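Local coordinates for protein Hen1 (Anabaena variabilis, PDB 3JWH) that probably transfers a methyl group from S-adenosylmethionine to the 2'-hydroxyl of the 3'-terminal nucleotide of RNA, at residues A[19-24]-A[41-46]; A[92-97]-A[120-125]; A[174-179]-A[184-189]. All coordinates share one frame; numbering follows the deposited sequence.

Interaction 1 of 3, residues A[19-24]-A[41-46]. With SAH (S-adenosyl-L-homocysteine), chain C.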
loop_
_atom_site.group_PDB
_atom_site.type_symbol
_atom_site.label_atom_id
_atom_site.label_comp_id
_atom_site.label_asym_id
_atom_site.label_seq_id
_atom_site.Cartn_x
_atom_site.Cartn_y
_atom_site.Cartn_z
ATOM N N ASN A 19 -7.713 8.462 1.037
ATOM C CA ASN A 19 -7.845 9.503 0.013
ATOM C C ASN A 19 -6.483 9.783 -0.607
ATOM O O ASN A 19 -6.360 9.993 -1.814
ATOM C CB ASN A 19 -8.379 10.801 0.632
ATOM C CG ASN A 19 -9.877 10.761 0.881
ATOM O OD1 ASN A 19 -10.675 10.753 -0.060
ATOM N ND2 ASN A 19 -10.266 10.739 2.152
ATOM N N GLY A 20 -5.465 9.796 0.239
ATOM C CA GLY A 20 -4.121 10.046 -0.244
ATOM C C GLY A 20 -3.637 8.964 -1.190
ATOM O O GLY A 20 -2.959 9.258 -2.165
ATOM N N VAL A 21 -3.980 7.712 -0.900
ATOM C CA VAL A 21 -3.565 6.587 -1.739
ATOM C C VAL A 21 -4.348 6.583 -3.051
ATOM O O VAL A 21 -3.767 6.459 -4.129
ATOM C CB VAL A 21 -3.777 5.235 -1.013
ATOM C CG1 VAL A 21 -3.422 4.092 -1.931
ATOM C CG2 VAL A 21 -2.929 5.174 0.236
ATOM N N VAL A 22 -5.668 6.740 -2.963
ATOM C CA VAL A 22 -6.492 6.755 -4.162
ATOM C C VAL A 22 -6.057 7.874 -5.089
ATOM O O VAL A 22 -6.008 7.704 -6.309
ATOM C CB VAL A 22 -7.977 6.948 -3.816
ATOM C CG1 VAL A 22 -8.801 7.057 -5.080
ATOM C CG2 VAL A 22 -8.456 5.789 -2.975
ATOM N N ALA A 23 -5.749 9.026 -4.493
ATOM C CA ALA A 23 -5.307 10.191 -5.252
ATOM C C ALA A 23 -3.997 9.891 -5.987
ATOM O O ALA A 23 -3.833 10.240 -7.154
ATOM C CB ALA A 23 -5.124 11.382 -4.309
ATOM N N ALA A 24 -3.059 9.242 -5.311
ATOM C CA ALA A 24 -1.796 8.921 -5.965
ATOM C C ALA A 24 -1.995 7.918 -7.110
ATOM O O ALA A 24 -1.381 8.047 -8.164
ATOM C CB ALA A 24 -0.795 8.379 -4.947
ATOM N N GLY A 41 -9.669 -5.114 4.123
ATOM C CA GLY A 41 -10.173 -4.581 2.869
ATOM C C GLY A 41 -10.678 -3.151 2.866
ATOM O O GLY A 41 -11.519 -2.795 2.043
ATOM N N ASN A 42 -10.170 -2.323 3.768
ATOM C CA ASN A 42 -10.610 -0.933 3.822
ATOM C C ASN A 42 -10.352 -0.255 2.488
ATOM O O ASN A 42 -11.264 0.307 1.885
ATOM C CB ASN A 42 -9.912 -0.192 4.958
ATOM C CG ASN A 42 -10.386 -0.656 6.318
ATOM O OD1 ASN A 42 -11.550 -1.049 6.477
ATOM N ND2 ASN A 42 -9.499 -0.601 7.317
ATOM N N LEU A 43 -9.115 -0.336 2.005
ATOM C CA LEU A 43 -8.801 0.256 0.718
ATOM C C LEU A 43 -9.489 -0.521 -0.413
ATOM O O LEU A 43 -9.929 0.074 -1.402
ATOM C CB LEU A 43 -7.289 0.286 0.498
ATOM C CG LEU A 43 -6.882 0.685 -0.921
ATOM C CD1 LEU A 43 -7.321 2.118 -1.213
ATOM C CD2 LEU A 43 -5.383 0.545 -1.076
ATOM N N LEU A 44 -9.589 -1.848 -0.277
ATOM C CA LEU A 44 -10.243 -2.654 -1.324
ATOM C C LEU A 44 -11.714 -2.228 -1.507
ATOM O O LEU A 44 -12.222 -2.218 -2.625
ATOM C CB LEU A 44 -10.188 -4.159 -0.991
ATOM C CG LEU A 44 -8.845 -4.895 -0.831
ATOM C CD1 LEU A 44 -9.152 -6.357 -0.568
ATOM C CD2 LEU A 44 -7.949 -4.754 -2.068
ATOM N N LYS A 45 -12.395 -1.880 -0.417
ATOM C CA LYS A 45 -13.795 -1.448 -0.499
ATOM C C LYS A 45 -13.924 -0.176 -1.332
ATOM O O LYS A 45 -14.795 -0.070 -2.199
ATOM C CB LYS A 45 -14.360 -1.210 0.904
ATOM C CG LYS A 45 -15.825 -0.803 0.920
ATOM C CD LYS A 45 -16.438 -0.947 2.304
ATOM C CE LYS A 45 -17.960 -0.961 2.224
ATOM N NZ LYS A 45 -18.605 -1.228 3.549
ATOM N N ILE A 46 -13.038 0.783 -1.076
ATOM C CA ILE A 46 -13.032 2.045 -1.801
ATOM C C ILE A 46 -12.696 1.892 -3.291
ATOM O O ILE A 46 -13.277 2.568 -4.126
ATOM C CB ILE A 46 -12.044 3.049 -1.120
ATOM C CG1 ILE A 46 -12.649 3.532 0.203
ATOM C CG2 ILE A 46 -11.774 4.253 -2.027
ATOM C CD1 ILE A 46 -11.653 4.178 1.137
HETATM N N SAH C . -3.566 -2.359 4.929
HETATM C CA SAH C . -4.677 -2.617 5.859
HETATM C CB SAH C . -4.119 -2.840 7.266
HETATM C CG SAH C . -3.119 -3.996 7.266
HETATM S SD SAH C . -2.337 -4.311 8.891
HETATM C C SAH C . -5.615 -1.409 5.886
HETATM O O SAH C . -5.406 -0.559 6.778
HETATM O OXT SAH C . -6.516 -1.364 5.018
HETATM C "C5'" SAH C . -0.996 -5.407 8.302
HETATM C "C4'" SAH C . -1.531 -6.468 7.337
HETATM O "O4'" SAH C . -0.416 -7.124 6.709
HETATM C "C3'" SAH C . -2.312 -7.539 8.104
HETATM O "O3'" SAH C . -3.416 -7.995 7.317
HETATM C "C2'" SAH C . -1.261 -8.641 8.240
HETATM O "O2'" SAH C . -1.919 -9.905 8.368
HETATM C "C1'" SAH C . -0.633 -8.535 6.852
HETATM N N9 SAH C . 0.668 -9.232 6.775
HETATM C C8 SAH C . 1.656 -9.137 7.662
HETATM N N7 SAH C . 2.690 -9.871 7.257
HETATM C C5 SAH C . 2.360 -10.440 6.102
HETATM C C6 SAH C . 3.008 -11.295 5.226
HETATM N N6 SAH C . 4.242 -11.723 5.489
HETATM N N1 SAH C . 2.373 -11.695 4.121
HETATM C C2 SAH C . 1.139 -11.287 3.857
HETATM N N3 SAH C . 0.492 -10.475 4.669
HETATM C C4 SAH C . 1.068 -10.034 5.795
#
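Val22 and Ile46 meet through their CG2 methyl groups, 3.8 Å apart, the side chains crossing at a slant. One turn earlier on the second helix, Leu43 spreads its two branches over neighbouring valines of the first: its CD2 lies 4.1 Å from Val21 CG1, and its CD1 lies 4.2 Å from Val22 CG2. The forked end of leucine suits this place because each prong finds its own partner. With chi1 at 171°, the CG of Leu43 stands opposite the backbone N, which carries the fork out toward helix 13-27. The same methyl of Val22 thus touches both Leu43 and Ile46, which lie three residues apart and so face the same way on their helix.

The interface is made of carbon alone, with no hydrogen bond across it, and it is small, burying 145 Å². The short helical segments stay 10.9 Å apart at their closest and cross at -52°, so only the ends of the branched side chains meet. Met18, from the preceding turn of helix 13-27, also packs on Leu43 and Ile46. Beneath the contact, Val21 and Leu43 both rest on Thr107 of strand 105-109.

The same helix also reaches the cofactor. Leu43 follows Asn42, the first residue of helix 42-49, whose CB lies 3.6 Å from OXT of S-adenosyl-L-homocysteine. The partial positive charge of this helix start may help to balance the nearby carboxylate, although no hydrogen bond joins them here. Gly41 takes the N-cap position at a positive phi of 86°, where a side chain would strike the preceding carbonyl O. Gly37, Cys38 and Gly39 of the same loop also line the pocket; this is the glycine-rich loop that joins the first strand to the following helix in Rossmann-like class I methyltransferases.

Interaction 2 of 3, residues A[92-97]-A[120-125]. With SAH (S-adenosyl-L-homocysteine), chain C.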
loop_
_atom_site.group_PDB
_atom_site.type_symbol
_atom_site.label_atom_id
_atom_site.label_comp_id
_atom_site.label_asym_id
_atom_site.label_seq_id
_atom_site.Cartn_x
_atom_site.Cartn_y
_atom_site.Cartn_z
ATOM N N ALA A 92 1.730 -15.245 1.663
ATOM C CA ALA A 92 2.730 -14.441 2.349
ATOM C C ALA A 92 3.342 -13.466 1.344
ATOM O O ALA A 92 3.460 -13.776 0.161
ATOM C CB ALA A 92 3.794 -15.335 2.926
ATOM N N LEU A 93 3.751 -12.297 1.820
ATOM C CA LEU A 93 4.309 -11.268 0.940
ATOM C C LEU A 93 5.757 -11.508 0.584
ATOM O O LEU A 93 6.297 -10.882 -0.327
ATOM C CB LEU A 93 4.182 -9.893 1.600
ATOM C CG LEU A 93 2.759 -9.428 1.927
ATOM C CD1 LEU A 93 2.801 -8.118 2.706
ATOM C CD2 LEU A 93 1.973 -9.272 0.645
ATOM N N THR A 94 6.385 -12.426 1.297
ATOM C CA THR A 94 7.786 -12.716 1.076
ATOM C C THR A 94 8.021 -13.802 0.035
ATOM O O THR A 94 9.163 -14.163 -0.242
ATOM C CB THR A 94 8.442 -13.125 2.395
ATOM O OG1 THR A 94 7.778 -14.282 2.909
ATOM C CG2 THR A 94 8.328 -11.996 3.412
ATOM N N TYR A 95 6.951 -14.320 -0.550
ATOM C CA TYR A 95 7.085 -15.366 -1.552
ATOM C C TYR A 95 6.763 -14.869 -2.960
ATOM O O TYR A 95 5.788 -14.150 -3.163
ATOM C CB TYR A 95 6.173 -16.534 -1.207
ATOM C CG TYR A 95 6.197 -17.627 -2.244
ATOM C CD1 TYR A 95 7.339 -18.404 -2.441
ATOM C CD2 TYR A 95 5.075 -17.880 -3.038
ATOM C CE1 TYR A 95 7.362 -19.410 -3.401
ATOM C CE2 TYR A 95 5.086 -18.885 -4.003
ATOM C CZ TYR A 95 6.232 -19.647 -4.179
ATOM O OH TYR A 95 6.234 -20.648 -5.128
ATOM N N GLN A 96 7.585 -15.265 -3.926
ATOM C CA GLN A 96 7.398 -14.853 -5.312
ATOM C C GLN A 96 6.221 -15.553 -5.953
ATOM O O GLN A 96 6.377 -16.620 -6.551
ATOM C CB GLN A 96 8.642 -15.145 -6.127
ATOM C CG GLN A 96 9.925 -14.714 -5.478
ATOM C CD GLN A 96 11.068 -14.695 -6.467
ATOM O OE1 GLN A 96 11.161 -15.563 -7.341
ATOM N NE2 GLN A 96 11.949 -13.703 -6.339
ATOM N N ASP A 97 5.054 -14.935 -5.841
ATOM C CA ASP A 97 3.818 -15.480 -6.383
ATOM C C ASP A 97 3.597 -14.942 -7.790
ATOM O O ASP A 97 3.582 -13.727 -7.999
ATOM C CB ASP A 97 2.645 -15.074 -5.486
ATOM C CG ASP A 97 1.411 -15.892 -5.735
ATOM O OD1 ASP A 97 1.059 -16.102 -6.914
ATOM O OD2 ASP A 97 0.772 -16.319 -4.748
ATOM N N LEU A 120 11.495 -8.380 5.736
ATOM C CA LEU A 120 11.476 -7.116 5.015
ATOM C C LEU A 120 12.303 -7.220 3.731
ATOM O O LEU A 120 11.827 -6.886 2.643
ATOM C CB LEU A 120 12.012 -5.988 5.914
ATOM C CG LEU A 120 12.017 -4.556 5.362
ATOM C CD1 LEU A 120 10.601 -4.143 4.957
ATOM C CD2 LEU A 120 12.569 -3.612 6.425
ATOM N N GLY A 121 13.536 -7.689 3.866
ATOM C CA GLY A 121 14.398 -7.841 2.709
ATOM C C GLY A 121 13.783 -8.716 1.627
ATOM O O GLY A 121 13.864 -8.385 0.436
ATOM N N ALA A 122 13.159 -9.823 2.022
ATOM C CA ALA A 122 12.544 -10.719 1.043
ATOM C C ALA A 122 11.353 -10.035 0.374
ATOM O O ALA A 122 11.142 -10.155 -0.825
ATOM C CB ALA A 122 12.105 -12.025 1.714
ATOM N N PHE A 123 10.567 -9.313 1.162
ATOM C CA PHE A 123 9.414 -8.617 0.617
ATOM C C PHE A 123 9.864 -7.573 -0.402
ATOM O O PHE A 123 9.216 -7.380 -1.432
ATOM C CB PHE A 123 8.632 -7.948 1.749
ATOM C CG PHE A 123 7.527 -7.066 1.277
ATOM C CD1 PHE A 123 6.535 -7.560 0.436
ATOM C CD2 PHE A 123 7.484 -5.731 1.652
ATOM C CE1 PHE A 123 5.517 -6.736 -0.026
ATOM C CE2 PHE A 123 6.460 -4.894 1.192
ATOM C CZ PHE A 123 5.476 -5.398 0.350
ATOM N N GLU A 124 10.981 -6.911 -0.115
ATOM C CA GLU A 124 11.516 -5.885 -1.008
ATOM C C GLU A 124 11.817 -6.435 -2.392
ATOM O O GLU A 124 11.517 -5.791 -3.387
ATOM C CB GLU A 124 12.785 -5.248 -0.422
ATOM C CG GLU A 124 12.529 -4.243 0.701
ATOM C CD GLU A 124 13.789 -3.905 1.498
ATOM O OE1 GLU A 124 14.896 -4.282 1.051
ATOM O OE2 GLU A 124 13.672 -3.258 2.562
ATOM N N ARG A 125 12.422 -7.621 -2.457
ATOM C CA ARG A 125 12.731 -8.237 -3.741
ATOM C C ARG A 125 11.450 -8.667 -4.421
ATOM O O ARG A 125 11.237 -8.377 -5.594
ATOM C CB ARG A 125 13.658 -9.438 -3.565
ATOM C CG ARG A 125 15.112 -9.045 -3.348
ATOM C CD ARG A 125 16.003 -10.264 -3.402
ATOM N NE ARG A 125 15.652 -11.209 -2.347
ATOM C CZ ARG A 125 15.900 -11.010 -1.057
ATOM N NH1 ARG A 125 16.511 -9.897 -0.661
ATOM N NH2 ARG A 125 15.534 -11.922 -0.163
HETATM N N SAH C . -3.566 -2.359 4.929
HETATM C CA SAH C . -4.677 -2.617 5.859
HETATM C CB SAH C . -4.119 -2.840 7.266
HETATM C CG SAH C . -3.119 -3.996 7.266
HETATM S SD SAH C . -2.337 -4.311 8.891
HETATM C C SAH C . -5.615 -1.409 5.886
HETATM O O SAH C . -5.406 -0.559 6.778
HETATM O OXT SAH C . -6.516 -1.364 5.018
HETATM C "C5'" SAH C . -0.996 -5.407 8.302
HETATM C "C4'" SAH C . -1.531 -6.468 7.337
HETATM O "O4'" SAH C . -0.416 -7.124 6.709
HETATM C "C3'" SAH C . -2.312 -7.539 8.104
HETATM O "O3'" SAH C . -3.416 -7.995 7.317
HETATM C "C2'" SAH C . -1.261 -8.641 8.240
HETATM O "O2'" SAH C . -1.919 -9.905 8.368
HETATM C "C1'" SAH C . -0.633 -8.535 6.852
HETATM N N9 SAH C . 0.668 -9.232 6.775
HETATM C C8 SAH C . 1.656 -9.137 7.662
HETATM N N7 SAH C . 2.690 -9.871 7.257
HETATM C C5 SAH C . 2.360 -10.440 6.102
HETATM C C6 SAH C . 3.008 -11.295 5.226
HETATM N N6 SAH C . 4.242 -11.723 5.489
HETATM N N1 SAH C . 2.373 -11.695 4.121
HETATM C C2 SAH C . 1.139 -11.287 3.857
HETATM N N3 SAH C . 0.492 -10.475 4.669
HETATM C C4 SAH C . 1.068 -10.034 5.795
#
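The backbone N-H of Leu93, the residue that meets Phe123 across this contact, donates a hydrogen bond of 2.7 Å from its N to N1 of the adenine in S-adenosyl-L-homocysteine. The bond is bent, with an angle of 140° at the hydrogen. The Leu93 side chain lies over one face of the adenine, its CG closest, 3.1 Å from C2, which is tight for carbon on carbon; its CD1 follows at 3.8 Å from the same C2.

Leu93 turns other atoms to the helix. Its carbonyl O sits at the edge of the Phe123 ring, in the ring plane and 3.4 Å from CD1, where the slightly positive ring hydrogens suit an oxygen. Its CB is 3.5 Å from the same CD1. A chi1 of 173° swings the Phe123 ring opposite its backbone N and out toward the loop.

The loop opens with a type I beta turn from Ala92 to Tyr95, following strand 86-90 of the Rossmann-like methyltransferase fold; loops at the C-terminal ends of the parallel strands commonly receive the adenine. At the turn the two backbones come close, Thr94 CA and Phe123 CA being 4.4 Å apart. A small Ala122 suits such nearness: its CB meets Thr94 CB at 3.9 Å. Deeper in, Leu93 and Phe123 both pack against Leu36 of strand 32-36, and Leu115 also touches the phenylalanine.

Interaction 3 of 3, residues A[174-179]-A[184-189]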
loop_
_atom_site.group_PDB
_atom_site.type_symbol
_atom_site.label_atom_id
_atom_site.label_comp_id
_atom_site.label_asym_id
_atom_site.label_seq_id
_atom_site.Cartn_x
_atom_site.Cartn_y
_atom_site.Cartn_z
ATOM N N TRP A 174 15.173 4.257 4.074
ATOM C CA TRP A 174 14.717 2.963 3.596
ATOM C C TRP A 174 14.315 3.093 2.135
ATOM O O TRP A 174 14.733 2.289 1.301
ATOM C CB TRP A 174 13.508 2.475 4.397
ATOM C CG TRP A 174 12.869 1.252 3.791
ATOM C CD1 TRP A 174 13.352 -0.034 3.831
ATOM C CD2 TRP A 174 11.701 1.213 2.961
ATOM N NE1 TRP A 174 12.563 -0.860 3.068
ATOM C CE2 TRP A 174 11.544 -0.124 2.519
ATOM C CE3 TRP A 174 10.774 2.176 2.543
ATOM C CZ2 TRP A 174 10.495 -0.518 1.672
ATOM C CZ3 TRP A 174 9.726 1.782 1.702
ATOM C CH2 TRP A 174 9.599 0.448 1.276
ATOM N N ALA A 175 13.516 4.118 1.836
ATOM C CA ALA A 175 13.021 4.353 0.487
ATOM C C ALA A 175 14.101 4.770 -0.491
ATOM O O ALA A 175 14.074 4.382 -1.656
ATOM C CB ALA A 175 11.908 5.390 0.509
ATOM N N ASN A 176 15.045 5.577 -0.025
ATOM C CA ASN A 176 16.124 6.011 -0.889
ATOM C C ASN A 176 17.003 4.792 -1.165
ATOM O O ASN A 176 17.492 4.620 -2.279
ATOM C CB ASN A 176 16.940 7.134 -0.234
ATOM C CG ASN A 176 16.210 8.472 -0.254
ATOM O OD1 ASN A 176 15.575 8.832 -1.245
ATOM N ND2 ASN A 176 16.319 9.225 0.840
ATOM N N LYS A 177 17.197 3.947 -0.161
ATOM C CA LYS A 177 17.997 2.741 -0.355
ATOM C C LYS A 177 17.296 1.881 -1.402
ATOM O O LYS A 177 17.950 1.134 -2.115
ATOM C CB LYS A 177 18.142 1.935 0.943
ATOM C CG LYS A 177 19.281 2.362 1.862
ATOM C CD LYS A 177 20.622 1.849 1.379
ATOM C CE LYS A 177 21.744 2.300 2.303
ATOM N NZ LYS A 177 23.095 1.776 1.914
ATOM N N ILE A 178 15.970 1.982 -1.497
ATOM C CA ILE A 178 15.248 1.188 -2.485
ATOM C C ILE A 178 15.580 1.666 -3.897
ATOM O O ILE A 178 15.811 0.858 -4.795
ATOM C CB ILE A 178 13.707 1.254 -2.283
ATOM C CG1 ILE A 178 13.294 0.476 -1.023
ATOM C CG2 ILE A 178 13.000 0.688 -3.498
ATOM C CD1 ILE A 178 13.586 -1.024 -1.084
ATOM N N THR A 179 15.629 2.980 -4.092
ATOM C CA THR A 179 15.918 3.507 -5.423
ATOM C C THR A 179 17.369 3.291 -5.842
ATOM O O THR A 179 17.732 3.555 -6.985
ATOM C CB THR A 179 15.633 5.012 -5.506
ATOM O OG1 THR A 179 16.670 5.707 -4.813
ATOM C CG2 THR A 179 14.271 5.348 -4.880
ATOM N N TYR A 184 13.812 2.222 -9.495
ATOM C CA TYR A 184 12.739 3.143 -9.135
ATOM C C TYR A 184 13.265 4.475 -8.637
ATOM O O TYR A 184 14.407 4.586 -8.208
ATOM C CB TYR A 184 11.858 2.568 -8.013
ATOM C CG TYR A 184 10.987 1.420 -8.414
ATOM C CD1 TYR A 184 11.506 0.129 -8.524
ATOM C CD2 TYR A 184 9.643 1.625 -8.732
ATOM C CE1 TYR A 184 10.708 -0.926 -8.946
ATOM C CE2 TYR A 184 8.847 0.574 -9.155
ATOM C CZ TYR A 184 9.382 -0.700 -9.260
ATOM O OH TYR A 184 8.580 -1.750 -9.682
ATOM N N ASN A 185 12.400 5.475 -8.700
ATOM C CA ASN A 185 12.696 6.795 -8.182
ATOM C C ASN A 185 11.532 7.016 -7.202
ATOM O O ASN A 185 10.430 6.478 -7.386
ATOM C CB ASN A 185 12.733 7.821 -9.307
ATOM C CG ASN A 185 13.939 7.639 -10.215
ATOM O OD1 ASN A 185 13.833 7.757 -11.430
ATOM N ND2 ASN A 185 15.093 7.348 -9.628
ATOM N N VAL A 186 11.781 7.767 -6.139
ATOM C CA VAL A 186 10.765 7.962 -5.122
ATOM C C VAL A 186 10.410 9.425 -4.853
ATOM O O VAL A 186 11.243 10.317 -5.001
ATOM C CB VAL A 186 11.241 7.304 -3.804
ATOM C CG1 VAL A 186 12.387 8.120 -3.202
ATOM C CG2 VAL A 186 10.092 7.150 -2.837
ATOM N N GLN A 187 9.162 9.653 -4.467
ATOM C CA GLN A 187 8.674 10.983 -4.123
ATOM C C GLN A 187 7.954 10.837 -2.789
ATOM O O GLN A 187 7.188 9.893 -2.590
ATOM C CB GLN A 187 7.684 11.503 -5.172
ATOM C CG GLN A 187 8.324 12.189 -6.365
ATOM C CD GLN A 187 9.143 13.400 -5.961
ATOM O OE1 GLN A 187 8.644 14.303 -5.278
ATOM N NE2 GLN A 187 10.410 13.430 -6.379
ATOM N N PHE A 188 8.216 11.747 -1.861
ATOM C CA PHE A 188 7.552 11.686 -0.571
ATOM C C PHE A 188 6.392 12.664 -0.546
ATOM O O PHE A 188 6.460 13.739 -1.136
ATOM C CB PHE A 188 8.553 11.965 0.538
ATOM C CG PHE A 188 9.673 10.976 0.576
ATOM C CD1 PHE A 188 9.456 9.676 1.024
ATOM C CD2 PHE A 188 10.942 11.328 0.124
ATOM C CE1 PHE A 188 10.491 8.744 1.018
ATOM C CE2 PHE A 188 11.974 10.409 0.115
ATOM C CZ PHE A 188 11.750 9.113 0.562
ATOM N N GLN A 189 5.312 12.262 0.112
ATOM C CA GLN A 189 4.106 13.072 0.194
ATOM C C GLN A 189 3.356 12.764 1.482
ATOM O O GLN A 189 2.497 11.884 1.503
ATOM C CB GLN A 189 3.194 12.762 -0.995
ATOM C CG GLN A 189 3.768 13.128 -2.359
ATOM C CD GLN A 189 3.139 12.337 -3.502
ATOM O OE1 GLN A 189 1.918 12.154 -3.556
ATOM N NE2 GLN A 189 3.976 11.869 -4.428
#
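Helix segment 174-179 and strand 184-188 run nearly antiparallel, at 155°, with their axes 7.5 Å apart at closest. Only four residues, two of them still helical, separate the segments, and Thr179 and Tyr184 have the nearest CA atoms, 4.9 Å apart. Thr179, Ala175 and Val186, all small, fit the narrow space, with Phe188 further along.

Thr179 sets its CB 3.0 Å from Tyr184 O, a close carbon-to-oxygen contact where the strand begins. A chi1 of 74° puts its OG1 between the backbone N and the carbonyl carbon, from where it hydrogen-bonds Asn176 O at 2.9 Å while CG2 faces the strand, 3.7 Å from Val186 CG1. Ala175 CB reaches the edge of the Phe188 ring, 3.7 Å from CE1. Asn176 OD1 comes to the rim further round, near CE2, its amide plane upright to the ring at 89°. Phe207 of neighbouring strand 202-209 packs on Ala175 and Val186, while Tyr184 reaches away to hydrogen-bond Pro133 O.

No hydrogen bond crosses between the segments: the threonine hydroxyl is satisfied within the helix and the strand bonds to 202-209, so what joins them is apolar packing, together with close carbon-to-oxygen contacts at Tyr184 O and Asn176 OD1.

Overall arrangement
Interactions 1 and 2 lie on opposite sides of the chain's centre, one near the cofactor's carboxylate and the other at its adenine; interaction 3 covers the edge strand of the sheet. All three are partly buried, but interaction 1 lies nearest the middle, about 9 Å from the chain's centre to its own, against about 14 Å for the others, and only interaction 3 has an exposed residue among those that touch. Interaction 1 joins two helices by methyl groups, interaction 2 sets a loop against a helix, and interaction 3 packs a helix on a strand. Interactions 2 and 3 touch: Glu124 OE2 probably accepts a hydrogen bond from Trp174 NE1 at 2.7 Å, tying helix 117-131 to helix 168-181.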